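Local coordinates for OsmC family protein (Rhodothermus marinus, PDB 5CML), which probably hydrolyses carboxyl esters with its alpha/beta-hydrolase domain, the part crystallised here, which in the whole protein is joined to an OsmC domain, at residues A35-C40 with F64-L69; A82-D87 with R167-F172; H108-A113 with G132-P137. All coordinates share one frame; numbering follows the deposited sequence.

Interaction 1 (A35-C40 with F64-L69)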
loop_
_atom_site.group_PDB
_atom_site.type_symbol
_atom_site.label_atom_id
_atom_site.label_comp_id
_atom_site.label_asym_id
_atom_site.label_seq_id
_atom_site.Cartn_x
_atom_site.Cartn_y
_atom_site.Cartn_z
ATOM N N ALA A 35 2.013 1.646 -2.002
ATOM C CA ALA A 35 2.849 1.518 -0.808
ATOM C C ALA A 35 2.884 0.062 -0.399
ATOM O O ALA A 35 1.849 -0.517 -0.125
ATOM C CB ALA A 35 2.316 2.354 0.297
ATOM N N HIS A 36 4.064 -0.535 -0.359
ATOM C CA HIS A 36 4.133 -1.984 -0.214
ATOM C C HIS A 36 5.294 -2.439 0.655
ATOM O O HIS A 36 6.246 -1.677 0.908
ATOM C CB HIS A 36 4.263 -2.625 -1.591
ATOM C CG HIS A 36 5.590 -2.372 -2.214
ATOM N ND1 HIS A 36 6.674 -3.194 -2.005
ATOM C CD2 HIS A 36 6.032 -1.350 -2.988
ATOM C CE1 HIS A 36 7.721 -2.698 -2.643
ATOM N NE2 HIS A 36 7.358 -1.580 -3.241
ATOM N N CYS A 37 5.237 -3.707 1.061
ATOM C CA CYS A 37 6.280 -4.296 1.893
ATOM C C CYS A 37 6.925 -5.501 1.212
ATOM O O CYS A 37 7.463 -6.373 1.884
ATOM C CB CYS A 37 5.703 -4.701 3.251
ATOM S SG CYS A 37 5.069 -3.256 4.198
ATOM N N PHE A 38 6.885 -5.554 -0.121
ATOM C CA PHE A 38 7.413 -6.732 -0.821
ATOM C C PHE A 38 8.933 -6.772 -0.787
ATOM O O PHE A 38 9.528 -7.794 -1.080
ATOM C CB PHE A 38 6.928 -6.776 -2.259
ATOM C CG PHE A 38 5.477 -7.049 -2.373
ATOM C CD1 PHE A 38 4.970 -8.285 -2.012
ATOM C CD2 PHE A 38 4.608 -6.077 -2.815
ATOM C CE1 PHE A 38 3.619 -8.545 -2.104
ATOM C CE2 PHE A 38 3.253 -6.327 -2.898
ATOM C CZ PHE A 38 2.763 -7.558 -2.552
ATOM N N THR A 39 9.550 -5.664 -0.396
ATOM C CA THR A 39 10.998 -5.614 -0.235
ATOM C C THR A 39 11.481 -6.573 0.865
ATOM O O THR A 39 12.661 -6.908 0.913
ATOM C CB THR A 39 11.447 -4.180 0.065
ATOM O OG1 THR A 39 10.689 -3.282 -0.752
ATOM C CG2 THR A 39 12.904 -3.998 -0.247
ATOM N N CYS A 40 10.561 -7.023 1.717
ATOM C CA CYS A 40 10.828 -8.056 2.732
ATOM C C CYS A 40 11.170 -9.417 2.132
ATOM O O CYS A 40 11.757 -10.262 2.806
ATOM C CB CYS A 40 9.607 -8.231 3.674
ATOM S SG CYS A 40 9.341 -6.806 4.745
ATOM N N PHE A 64 6.214 2.754 -3.771
ATOM C CA PHE A 64 6.845 3.332 -2.607
ATOM C C PHE A 64 7.144 2.219 -1.626
ATOM O O PHE A 64 6.238 1.529 -1.165
ATOM C CB PHE A 64 5.946 4.386 -1.979
ATOM C CG PHE A 64 6.526 5.006 -0.759
ATOM C CD1 PHE A 64 7.400 6.072 -0.866
ATOM C CD2 PHE A 64 6.220 4.511 0.499
ATOM C CE1 PHE A 64 7.945 6.650 0.258
ATOM C CE2 PHE A 64 6.765 5.089 1.634
ATOM C CZ PHE A 64 7.629 6.153 1.509
ATOM N N ASP A 65 8.425 2.041 -1.338
ATOM C CA ASP A 65 8.881 0.997 -0.430
ATOM C C ASP A 65 8.650 1.399 1.019
ATOM O O ASP A 65 9.400 2.198 1.593
ATOM C CB ASP A 65 10.363 0.718 -0.671
ATOM C CG ASP A 65 10.958 -0.202 0.360
ATOM O OD1 ASP A 65 10.212 -1.014 0.957
ATOM O OD2 ASP A 65 12.183 -0.113 0.569
ATOM N N PHE A 66 7.619 0.811 1.612
ATOM C CA PHE A 66 7.191 1.185 2.952
ATOM C C PHE A 66 8.183 0.719 4.008
ATOM O O PHE A 66 8.197 1.229 5.125
ATOM C CB PHE A 66 5.796 0.596 3.208
ATOM C CG PHE A 66 5.131 1.126 4.431
ATOM C CD1 PHE A 66 4.418 2.313 4.392
ATOM C CD2 PHE A 66 5.229 0.443 5.628
ATOM C CE1 PHE A 66 3.801 2.812 5.560
ATOM C CE2 PHE A 66 4.612 0.929 6.779
ATOM C CZ PHE A 66 3.897 2.112 6.734
ATOM N N THR A 67 9.014 -0.261 3.658
ATOM C CA THR A 67 9.928 -0.856 4.625
ATOM C C THR A 67 11.181 -0.032 4.859
ATOM O O THR A 67 11.856 -0.219 5.865
ATOM C CB THR A 67 10.403 -2.241 4.182
ATOM O OG1 THR A 67 11.343 -2.070 3.117
ATOM C CG2 THR A 67 9.237 -3.126 3.733
ATOM N N GLY A 68 11.512 0.857 3.923
ATOM C CA GLY A 68 12.766 1.595 3.996
ATOM C C GLY A 68 14.009 0.754 3.711
ATOM O O GLY A 68 15.134 1.250 3.792
ATOM N N LEU A 69 13.821 -0.517 3.369
ATOM C CA LEU A 69 14.955 -1.401 3.093
ATOM C C LEU A 69 15.646 -1.048 1.780
ATOM O O LEU A 69 16.794 -1.433 1.554
ATOM C CB LEU A 69 14.500 -2.866 3.056
ATOM C CG LEU A 69 13.979 -3.452 4.370
ATOM C CD1 LEU A 69 13.353 -4.847 4.135
ATOM C CD2 LEU A 69 15.099 -3.514 5.407
#
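A35 and H36 pair in parallel with F64 and D65 where strands 30-36 and 59-65, joined through helix 45-56 as a beta-alpha-beta crossover, end side by side in the alpha/beta-hydrolase sheet. H36 N donates to F64 O at 3.1 Å, and F66 N gives a 2.9 Å bond to H36 O. Both chains then leave the sheet, 38-40 as a short 3-10 turn and D65-G68 as a type I beta turn, and side chains take over.

D65 is the polar hub. T67 OG1 donates to the syn lone pair of D65 OD1 at 2.7 Å, while T67 N reaches the same oxygen from above the carboxylate plane at 3.0 Å, closing an Asx turn. From the other segment T39 arrives at about a right angle, its OG1 making a weak 2.9 Å bond to D65 OD1. T67 OG1 in turn accepts from L69 N, an ST turn, and D65 OD2 bonds G70 N.

The methyls fill in around this. T67 CG2 sits 3.7 Å from C37 CA and also packs against C40 SG, whereas the side chains of T39 and L69 slide past each other in opposite directions, T39 CG2 beside L69 CB. C37 SG approaches the F66 ring obliquely, 4.0 Å from F66 CD2. With CG held between its own N and carbonyl carbon (chi1 70°), H36 turns its ring back toward the start of its own turn, where ND1 accepts from F38 N in the ring plane; CD2 comes 3.4 Å from F64 O.

That acceptor role fixes the rotation of the H36 ring and suggests that a neutral ring would carry its proton on NE2. On the other segment, the two T67 donors hold D65 OD1 within its own turn, while the weak T39 bond adds a polar link between the two turns.

Interaction 2 (A82-D87 with R167-F172)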
loop_
_atom_site.group_PDB
_atom_site.type_symbol
_atom_site.label_atom_id
_atom_site.label_comp_id
_atom_site.label_asym_id
_atom_site.label_seq_id
_atom_site.Cartn_x
_atom_site.Cartn_y
_atom_site.Cartn_z
ATOM N N ALA A 82 13.269 5.273 8.016
ATOM C CA ALA A 82 12.113 4.692 8.692
ATOM C C ALA A 82 10.837 5.453 8.319
ATOM O O ALA A 82 10.782 6.682 8.399
ATOM C CB ALA A 82 12.322 4.698 10.198
ATOM N N THR A 83 9.805 4.720 7.915
ATOM C CA THR A 83 8.647 5.352 7.310
ATOM C C THR A 83 7.585 5.837 8.294
ATOM O O THR A 83 7.464 5.339 9.426
ATOM C CB THR A 83 7.970 4.403 6.331
ATOM O OG1 THR A 83 7.170 5.162 5.418
ATOM C CG2 THR A 83 7.095 3.398 7.071
ATOM N N ASN A 84 6.816 6.818 7.829
ATOM C CA ASN A 84 5.639 7.286 8.540
ATOM C C ASN A 84 4.587 7.792 7.552
ATOM O O ASN A 84 4.763 7.697 6.335
ATOM C CB ASN A 84 6.019 8.370 9.544
ATOM C CG ASN A 84 6.775 9.528 8.917
ATOM O OD1 ASN A 84 6.813 9.683 7.701
ATOM N ND2 ASN A 84 7.370 10.366 9.766
ATOM N N PHE A 85 3.492 8.323 8.076
ATOM C CA PHE A 85 2.417 8.842 7.243
ATOM C C PHE A 85 2.845 10.015 6.372
ATOM O O PHE A 85 2.407 10.121 5.217
ATOM C CB PHE A 85 1.237 9.257 8.114
ATOM C CG PHE A 85 0.418 8.104 8.574
ATOM C CD1 PHE A 85 -0.289 7.351 7.661
ATOM C CD2 PHE A 85 0.382 7.746 9.897
ATOM C CE1 PHE A 85 -1.043 6.275 8.069
ATOM C CE2 PHE A 85 -0.387 6.665 10.320
ATOM C CZ PHE A 85 -1.091 5.928 9.399
ATOM N N GLU A 86 3.701 10.885 6.911
ATOM C CA GLU A 86 4.188 12.026 6.142
ATOM C C GLU A 86 4.948 11.605 4.883
ATOM O O GLU A 86 4.847 12.264 3.865
ATOM C CB GLU A 86 5.086 12.917 7.003
ATOM C CG GLU A 86 5.979 13.907 6.204
ATOM C CD GLU A 86 5.272 14.689 5.065
ATOM O OE1 GLU A 86 4.023 14.823 5.036
ATOM O OE2 GLU A 86 5.995 15.166 4.170
ATOM N N ASP A 87 5.704 10.517 4.939
ATOM C CA ASP A 87 6.385 10.053 3.732
ATOM C C ASP A 87 5.391 9.645 2.658
ATOM O O ASP A 87 5.623 9.894 1.484
ATOM C CB ASP A 87 7.326 8.894 4.051
ATOM C CG ASP A 87 8.485 9.323 4.915
ATOM O OD1 ASP A 87 8.771 10.539 4.967
ATOM O OD2 ASP A 87 9.103 8.451 5.552
ATOM N N ARG A 167 12.771 -1.487 10.026
ATOM C CA ARG A 167 12.428 -0.480 11.030
ATOM C C ARG A 167 11.352 0.458 10.530
ATOM O O ARG A 167 11.300 0.753 9.337
ATOM C CB ARG A 167 13.648 0.361 11.404
ATOM C CG ARG A 167 14.866 -0.418 11.825
ATOM C CD ARG A 167 16.114 0.445 11.672
ATOM N NE ARG A 167 16.228 1.391 12.776
ATOM C CZ ARG A 167 16.607 1.051 14.003
ATOM N NH1 ARG A 167 16.894 -0.217 14.278
ATOM N NH2 ARG A 167 16.685 1.971 14.958
ATOM N N ILE A 168 10.510 0.940 11.440
ATOM C CA ILE A 168 9.596 2.043 11.146
ATOM C C ILE A 168 9.481 2.963 12.368
ATOM O O ILE A 168 9.847 2.577 13.478
ATOM C CB ILE A 168 8.187 1.549 10.746
ATOM C CG1 ILE A 168 7.551 0.748 11.884
ATOM C CG2 ILE A 168 8.273 0.741 9.468
ATOM C CD1 ILE A 168 6.049 0.540 11.691
ATOM N N LYS A 169 8.974 4.176 12.165
ATOM C CA LYS A 169 8.726 5.082 13.292
ATOM C C LYS A 169 7.618 4.573 14.241
ATOM O O LYS A 169 6.571 4.088 13.792
ATOM C CB LYS A 169 8.356 6.473 12.768
ATOM C CG LYS A 169 9.414 7.106 11.865
ATOM C CD LYS A 169 10.753 7.204 12.583
ATOM C CE LYS A 169 11.655 8.263 11.972
ATOM N NZ LYS A 169 12.908 8.448 12.775
ATOM N N LYS A 170 7.852 4.668 15.550
ATOM C CA LYS A 170 6.794 4.386 16.532
ATOM C C LYS A 170 5.597 5.304 16.301
ATOM O O LYS A 170 4.455 4.937 16.609
ATOM C CB LYS A 170 7.299 4.553 17.966
ATOM C CG LYS A 170 8.326 3.515 18.403
ATOM C CD LYS A 170 8.830 3.810 19.820
ATOM C CE LYS A 170 10.162 3.128 20.110
ATOM N NZ LYS A 170 10.674 3.430 21.485
ATOM N N GLN A 171 5.866 6.482 15.742
ATOM C CA GLN A 171 4.826 7.440 15.383
ATOM C C GLN A 171 3.771 6.794 14.480
ATOM O O GLN A 171 2.595 7.145 14.554
ATOM C CB GLN A 171 5.452 8.673 14.696
ATOM C CG GLN A 171 4.447 9.737 14.225
ATOM C CD GLN A 171 5.081 10.818 13.355
ATOM O OE1 GLN A 171 6.050 10.568 12.633
ATOM N NE2 GLN A 171 4.533 12.026 13.424
ATOM N N PHE A 172 4.181 5.842 13.641
ATOM C CA PHE A 172 3.235 5.186 12.751
ATOM C C PHE A 172 2.093 4.516 13.533
ATOM O O PHE A 172 0.931 4.801 13.282
ATOM C CB PHE A 172 3.939 4.146 11.867
ATOM C CG PHE A 172 2.996 3.326 11.036
ATOM C CD1 PHE A 172 2.344 3.889 9.949
ATOM C CD2 PHE A 172 2.756 1.992 11.340
ATOM C CE1 PHE A 172 1.458 3.146 9.191
ATOM C CE2 PHE A 172 1.874 1.239 10.572
ATOM C CZ PHE A 172 1.231 1.817 9.496
HETATM O O HOH W 1 10.160 2.156 6.869
#
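The backbone from A82 to N84 runs beside the end of strand 166-169, with the CA atoms of A82 and I168 4.4 Å apart, before each chain turns into a helix, 85-98 on one side and 170-179 on the other. The pairing is loose: K169 N gives T83 O a weak bond of 3.3 Å. One residue away a water takes over, accepting from T83 N at 2.8 Å and donating to R167 O at 3.1 Å. Strand 166-169 is an edge of the small three-stranded antiparallel sheet inserted in the chain between main-sheet strands 127-131 and 192-196, the place where alpha/beta hydrolases commonly carry a lid.

N84 is the N-cap of helix 85-98. With CG lodged between its backbone N and carbonyl carbon (chi1 55°), its amide turns back along the helix start, and OD1 accepts from D87 N. The other end of the same amide is used across the contact: ND2 donates to Q171 OE1 at 3.2 Å, tilted out of both amide planes, which stand 69° apart. The capping bond and the bond to Q171 together fix which way round the N84 amide lies.

Around these bonds the contact is mostly carbon against carbon. The side chains of T83 and I168 lie side by side, pointing the same way, and their CG2 methyls touch. K169 contributes its aliphatic part, bending at its second torsion so that CD rests 3.8 Å from A82 CB; its NZ goes on to a salt bridge with E156, which also pairs with R167. Deeper in, the rings of F85 and F172 meet obliquely with planes 33° apart, next to A114 of helix 110-118. F172 CD1 lies over one face of the F85 ring, near its rim, and F172 CE1 comes 3.8 Å from F85 CZ.

Interaction 3 (H108-A113 with G132-P137)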
loop_
_atom_site.group_PDB
_atom_site.type_symbol
_atom_site.label_atom_id
_atom_site.label_comp_id
_atom_site.label_asym_id
_atom_site.label_seq_id
_atom_site.Cartn_x
_atom_site.Cartn_y
_atom_site.Cartn_z
ATOM N N HIS A 108 0.002 -2.630 0.418
ATOM C CA HIS A 108 0.233 -4.015 0.817
ATOM C C HIS A 108 0.713 -4.069 2.263
ATOM O O HIS A 108 1.553 -3.270 2.668
ATOM C CB HIS A 108 1.252 -4.661 -0.124
ATOM C CG HIS A 108 1.898 -5.892 0.430
ATOM N ND1 HIS A 108 3.231 -5.944 0.783
ATOM C CD2 HIS A 108 1.403 -7.135 0.646
ATOM C CE1 HIS A 108 3.524 -7.159 1.212
ATOM N NE2 HIS A 108 2.428 -7.898 1.151
ATOM N N SER A 109 0.137 -4.988 3.033
ATOM C CA SER A 109 0.538 -5.264 4.408
ATOM C C SER A 109 0.364 -3.994 5.257
ATOM O O SER A 109 -0.695 -3.349 5.220
ATOM C CB SER A 109 1.979 -5.804 4.433
ATOM O OG SER A 109 2.369 -6.217 5.726
ATOM N N LEU A 110 1.392 -3.618 5.996
ATOM C CA LEU A 110 1.356 -2.362 6.755
ATOM C C LEU A 110 1.061 -1.160 5.866
ATOM O O LEU A 110 0.450 -0.189 6.316
ATOM C CB LEU A 110 2.673 -2.132 7.495
ATOM C CG LEU A 110 2.888 -2.973 8.738
ATOM C CD1 LEU A 110 4.145 -2.477 9.416
ATOM C CD2 LEU A 110 1.706 -2.894 9.721
ATOM N N GLY A 111 1.513 -1.215 4.610
ATOM C CA GLY A 111 1.202 -0.171 3.653
ATOM C C GLY A 111 -0.279 -0.070 3.371
ATOM O O GLY A 111 -0.778 0.995 3.019
ATOM N N GLY A 112 -0.990 -1.193 3.492
ATOM C CA GLY A 112 -2.432 -1.193 3.317
ATOM C C GLY A 112 -3.119 -0.424 4.439
ATOM O O GLY A 112 -4.038 0.376 4.220
ATOM N N ALA A 113 -2.679 -0.669 5.664
ATOM C CA ALA A 113 -3.233 0.067 6.780
ATOM C C ALA A 113 -2.953 1.562 6.583
ATOM O O ALA A 113 -3.823 2.398 6.799
ATOM C CB ALA A 113 -2.655 -0.434 8.086
ATOM N N GLY A 132 -3.563 -7.940 2.039
ATOM C CA GLY A 132 -3.038 -8.448 3.293
ATOM C C GLY A 132 -3.012 -7.415 4.410
ATOM O O GLY A 132 -2.196 -7.513 5.318
ATOM N N ALA A 133 -3.899 -6.434 4.359
ATOM C CA ALA A 133 -3.858 -5.327 5.337
ATOM C C ALA A 133 -4.386 -5.741 6.720
ATOM O O ALA A 133 -5.406 -6.418 6.821
ATOM C CB ALA A 133 -4.657 -4.142 4.832
ATOM N N PRO A 134 -3.700 -5.305 7.785
ATOM C CA PRO A 134 -4.229 -5.529 9.131
ATOM C C PRO A 134 -5.345 -4.535 9.414
ATOM O O PRO A 134 -5.366 -3.474 8.810
ATOM C CB PRO A 134 -3.016 -5.321 10.025
ATOM C CG PRO A 134 -2.177 -4.340 9.292
ATOM C CD PRO A 134 -2.376 -4.670 7.810
ATOM N N CYS A 135 -6.261 -4.876 10.313
ATOM C CA CYS A 135 -7.445 -4.053 10.515
ATOM C C CYS A 135 -7.355 -3.161 11.739
ATOM O O CYS A 135 -8.094 -2.185 11.838
ATOM C CB CYS A 135 -8.681 -4.937 10.638
ATOM S SG CYS A 135 -8.737 -5.917 12.144
ATOM N N ASP A 136 -6.464 -3.502 12.668
ATOM C CA ASP A 136 -6.416 -2.785 13.936
ATOM C C ASP A 136 -5.046 -2.847 14.618
ATOM O O ASP A 136 -4.171 -3.609 14.209
ATOM C CB ASP A 136 -7.517 -3.322 14.875
ATOM C CG ASP A 136 -7.379 -4.798 15.189
ATOM O OD1 ASP A 136 -6.261 -5.357 15.130
ATOM O OD2 ASP A 136 -8.415 -5.406 15.539
ATOM N N PRO A 137 -4.839 -2.015 15.651
ATOM C CA PRO A 137 -3.531 -2.025 16.308
ATOM C C PRO A 137 -3.127 -3.362 16.927
ATOM O O PRO A 137 -1.949 -3.673 16.941
ATOM C CB PRO A 137 -3.694 -0.943 17.392
ATOM C CG PRO A 137 -4.614 0.036 16.752
ATOM C CD PRO A 137 -5.613 -0.813 16.015
#
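P134 lays its ring across the first turn of helix 110-118, CD 3.4 Å from S109 O and CG 4.1 Å from A113 CB. L110 reaches the same CG from its CD2 at 4.2 Å, meeting the proline at about a right angle. Next to the proline, A133 CB rests on the bare backbone of G112, 4.0 Å from G112 CA. A side chain at G112 would collide with that methyl, so the glycine lets the 132-137 loop come close; G111 leaves room for H108 O in the turn before the helix.

No hydrogen bond crosses the contact; it is a close van der Waals fit, with S109 CA also 3.7 Å from G132 O. The fit buries G132 O and P134 O, neither of which has a partner in the model. S109 O is already held by G112 N at 2.8 Å, so the proline CD merely covers it. An alanine in place of P134 would lose CG and CD, and is likely to leave L110 and A113 without their common partner and S109 O less well covered.

The strained backbone of S109 (phi 60°, psi -130°) is consistent with the nucleophile elbow of alpha/beta hydrolases, and its OG bonds H229 NE2, as in a catalytic triad that D200 would complete. S109 CB lies over the centre of one face of the H108 ring.

This turn joins strand 104-108 to helix 110-118, and the loop 132-137 leaves the adjacent strand 127-131. V140 of helix 137-141 touches both L110 and P134, while helix 206-214 backs the loop through L211 against A133, N207 against P134 and the disulfide from C210 to C135.

Interaction 3 holds the probable nucleophile S109, and interaction 1 touches it through C37. These two abut directly: A35 O and H108 N, 2.9 Å apart, pair strands 30-36 and 104-108, C37 N meets H108 ND1 at 3.0 Å, and F38 stacks on H108. F66 connects all three contacts: its ring packs on L110 of interaction 3 and meets F172 of interaction 2 edge-to-face, F66 CZ 3.6 Å from F172 CE1. F172 CZ in turn lies 3.8 Å from L110 O. Interaction 2, centred about 12 Å and 14 Å from the centres of interactions 1 and 3, joins the inserted sheet to helix 85-98 nearby, with F172 close to the probable elbow.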